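Local atomic coordinates of Bse634I restriction endonuclease (Geobacillus stearothermophilus, PDB entry 1KNV), a protein that probably cuts double-stranded DNA as a metal-dependent type II restriction endonuclease of the PD-(D/E)XK superfamily. Residues D204-L209 and K246-A251. Numbering follows the deposited sequence.
Sequences DRRLQL and KADDDA
Arg206 reaches across from helix 203-227 and presents its NH1 to OD1 of Asp248, closing a salt bridge of 3.0 Å with a fairly straight N-H...O angle of 160°. The oxygen lies at the guanidinium edge, in its plane, and is met nearly along its C-O axis; the two flat groups are nevertheless turned 71° apart, and this single oxygen makes the bond, in contrast to the coplanar two-pronged pairing of arginine with a carboxylate. One face of the guanidinium rests on the methyl of Ala251, whose CB stands 3.3 Å from CZ, over the centre of the group. Alanine suits this place because its short side chain lets the flat cation lie close to the helix, while Asp248, three residues earlier and so nearly one turn back, supplies the charge at the edge. In Arg206, CG anti to the backbone N (chi1 -161°) and an extended chi2 carry CD to 3.4 Å from OD1 of Asp248; the bend at chi3 then turns the guanidinium over the Ala251 methyl. A methionine in place of Arg206 would probably leave the Asp248 carboxylate without its cationic mate across the helix gap and the Ala251 methyl without its flat cover. Farther out, Leu252 touches Arg206 and Leu201 packs on Asp248, while Ser245 OG bonds to Asp248 N. The helix axes are gently inclined and 11.3 Å apart, and one long arginine spans the gap to a short aspartate and an alanine: a surface interhelical salt bridge that ties helix 246-251, after strand 235-240, to the start of helix 203-227, before that strand, at the periphery of the PD-(D/E)XK fold.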
ATOM      1  N   ASP B 204      31.784   5.096   5.917  1.00 27.43           N
ATOM      2  CA  ASP B 204      31.363   3.710   5.791  1.00 27.60           C
ATOM      3  C   ASP B 204      30.550   3.225   6.985  1.00 27.67           C
ATOM      4  O   ASP B 204      29.590   2.478   6.823  1.00 29.70           O
ATOM      5  CB  ASP B 204      32.580   2.792   5.555  1.00 27.32           C
ATOM      6  CG  ASP B 204      33.510   2.701   6.761  1.00 27.91           C
ATOM      7  OD1 ASP B 204      33.763   3.740   7.413  1.00 26.94           O
ATOM      8  OD2 ASP B 204      34.005   1.581   7.042  1.00 27.68           O
ATOM      9  N   ARG B 205      30.912   3.664   8.181  1.00 26.96           N
ATOM     10  CA  ARG B 205      30.203   3.240   9.380  1.00 25.52           C
ATOM     11  C   ARG B 205      28.868   3.929   9.528  1.00 23.47           C
ATOM     12  O   ARG B 205      27.923   3.366  10.065  1.00 22.89           O
ATOM     13  CB  ARG B 205      31.071   3.497  10.609  1.00 26.43           C
ATOM     14  CG  ARG B 205      32.244   2.545  10.697  1.00 27.31           C
ATOM     15  CD  ARG B 205      33.271   3.051  11.672  1.00 29.46           C
ATOM     16  NE  ARG B 205      34.419   2.154  11.749  1.00 30.13           N
ATOM     17  CZ  ARG B 205      35.585   2.493  12.284  1.00 29.75           C
ATOM     18  NH1 ARG B 205      35.755   3.706  12.788  1.00 30.71           N
ATOM     19  NH2 ARG B 205      36.579   1.620  12.312  1.00 28.96           N
ATOM     20  N   ARG B 206      28.789   5.153   9.047  1.00 23.25           N
ATOM     21  CA  ARG B 206      27.544   5.891   9.120  1.00 23.77           C
ATOM     22  C   ARG B 206      26.555   5.249   8.143  1.00 23.61           C
ATOM     23  O   ARG B 206      25.367   5.102   8.441  1.00 23.29           O
ATOM     24  CB  ARG B 206      27.787   7.342   8.733  1.00 23.69           C
ATOM     25  CG  ARG B 206      26.714   8.275   9.195  1.00 25.38           C
ATOM     26  CD  ARG B 206      27.021   9.675   8.730  1.00 26.51           C
ATOM     27  NE  ARG B 206      26.773   9.795   7.301  1.00 29.56           N
ATOM     28  CZ  ARG B 206      27.116  10.842   6.562  1.00 30.81           C
ATOM     29  NH1 ARG B 206      27.736  11.877   7.115  1.00 30.43           N
ATOM     30  NH2 ARG B 206      26.825  10.856   5.266  1.00 32.30           N
ATOM     31  N   LEU B 207      27.063   4.866   6.975  1.00 23.10           N
ATOM     32  CA  LEU B 207      26.242   4.249   5.951  1.00 22.41           C
ATOM     33  C   LEU B 207      25.722   2.907   6.448  1.00 22.55           C
ATOM     34  O   LEU B 207      24.593   2.529   6.141  1.00 23.60           O
ATOM     35  CB  LEU B 207      27.041   4.066   4.655  1.00 22.21           C
ATOM     36  CG  LEU B 207      26.232   3.619   3.432  1.00 21.55           C
ATOM     37  CD1 LEU B 207      25.181   4.661   3.113  1.00 21.79           C
ATOM     38  CD2 LEU B 207      27.147   3.418   2.239  1.00 21.50           C
ATOM     39  N   GLN B 208      26.529   2.187   7.222  1.00 21.54           N
ATOM     40  CA  GLN B 208      26.090   0.902   7.760  1.00 20.07           C
ATOM     41  C   GLN B 208      24.879   1.083   8.668  1.00 20.13           C
ATOM     42  O   GLN B 208      23.985   0.246   8.684  1.00 20.40           O
ATOM     43  CB  GLN B 208      27.205   0.238   8.547  1.00 19.21           C
ATOM     44  CG  GLN B 208      28.382  -0.119   7.698  1.00 20.47           C
ATOM     45  CD  GLN B 208      29.576  -0.530   8.527  1.00 22.14           C
ATOM     46  OE1 GLN B 208      30.655  -0.777   7.993  1.00 24.86           O
ATOM     47  NE2 GLN B 208      29.391  -0.610   9.837  1.00 21.65           N
ATOM     48  N   LEU B 209      24.852   2.168   9.435  1.00 18.77           N
ATOM     49  CA  LEU B 209      23.719   2.420  10.312  1.00 18.03           C
ATOM     50  C   LEU B 209      22.502   2.676   9.453  1.00 18.39           C
ATOM     51  O   LEU B 209      21.448   2.094   9.672  1.00 19.29           O
ATOM     52  CB  LEU B 209      23.968   3.641  11.191  1.00 17.69           C
ATOM     53  CG  LEU B 209      25.018   3.433  12.274  1.00 17.79           C
ATOM     54  CD1 LEU B 209      25.225   4.714  13.048  1.00 17.80           C
ATOM     55  CD2 LEU B 209      24.561   2.317  13.193  1.00 18.31           C
ATOM     56  N   LYS B 246      27.164  17.726  13.887  1.00 37.79           N
ATOM     57  CA  LYS B 246      25.879  18.120  13.317  1.00 38.40           C
ATOM     58  C   LYS B 246      25.791  17.578  11.894  1.00 37.65           C
ATOM     59  O   LYS B 246      24.719  17.204  11.430  1.00 38.11           O
ATOM     60  CB  LYS B 246      25.753  19.648  13.306  1.00 40.48           C
ATOM     61  CG  LYS B 246      24.325  20.188  13.476  1.00 42.54           C
ATOM     62  CD  LYS B 246      23.713  20.700  12.161  1.00 44.09           C
ATOM     63  CE  LYS B 246      22.302  21.277  12.388  1.00 44.69           C
ATOM     64  NZ  LYS B 246      21.560  21.637  11.127  1.00 44.68           N
ATOM     65  N   ALA B 247      26.929  17.530  11.207  1.00 36.55           N
ATOM     66  CA  ALA B 247      26.959  17.028   9.842  1.00 35.97           C
ATOM     67  C   ALA B 247      26.470  15.587   9.818  1.00 35.61           C
ATOM     68  O   ALA B 247      25.637  15.224   8.992  1.00 36.66           O
ATOM     69  CB  ALA B 247      28.366  17.112   9.272  1.00 34.15           C
ATOM     70  N   ASP B 248      26.988  14.768  10.725  1.00 35.01           N
ATOM     71  CA  ASP B 248      26.573  13.375  10.797  1.00 34.03           C
ATOM     72  C   ASP B 248      25.146  13.264  11.302  1.00 32.54           C
ATOM     73  O   ASP B 248      24.375  12.448  10.817  1.00 32.68           O
ATOM     74  CB  ASP B 248      27.504  12.577  11.703  1.00 34.64           C
ATOM     75  CG  ASP B 248      28.872  12.381  11.092  1.00 35.48           C
ATOM     76  OD1 ASP B 248      28.945  12.182   9.857  1.00 35.03           O
ATOM     77  OD2 ASP B 248      29.869  12.410  11.848  1.00 37.42           O
ATOM     78  N   ASP B 249      24.790  14.083  12.277  1.00 31.16           N
ATOM     79  CA  ASP B 249      23.439  14.035  12.789  1.00 32.20           C
ATOM     80  C   ASP B 249      22.461  14.383  11.668  1.00 32.65           C
ATOM     81  O   ASP B 249      21.413  13.754  11.526  1.00 33.99           O
ATOM     82  CB  ASP B 249      23.267  15.016  13.932  1.00 32.80           C
ATOM     83  CG  ASP B 249      21.995  14.776  14.694  1.00 34.25           C
ATOM     84  OD1 ASP B 249      21.981  13.869  15.558  1.00 33.98           O
ATOM     85  OD2 ASP B 249      21.003  15.485  14.407  1.00 36.30           O
ATOM     86  N   ASP B 250      22.802  15.395  10.877  1.00 31.80           N
ATOM     87  CA  ASP B 250      21.963  15.806   9.755  1.00 30.80           C
ATOM     88  C   ASP B 250      21.755  14.629   8.811  1.00 28.32           C
ATOM     89  O   ASP B 250      20.627  14.311   8.428  1.00 28.60           O
ATOM     90  CB  ASP B 250      22.630  16.949   8.976  1.00 32.46           C
ATOM     91  CG  ASP B 250      22.486  18.303   9.661  1.00 34.84           C
ATOM     92  OD1 ASP B 250      23.141  19.266   9.186  1.00 36.04           O
ATOM     93  OD2 ASP B 250      21.726  18.411  10.655  1.00 35.84           O
ATOM     94  N   ALA B 251      22.865  14.000   8.434  1.00 26.47           N
ATOM     95  CA  ALA B 251      22.850  12.867   7.528  1.00 25.89           C
ATOM     96  C   ALA B 251      22.053  11.693   8.069  1.00 25.73           C
ATOM     97  O   ALA B 251      21.438  10.971   7.298  1.00 25.36           O
ATOM     98  CB  ALA B 251      24.272  12.431   7.228  1.00 25.73           C
TER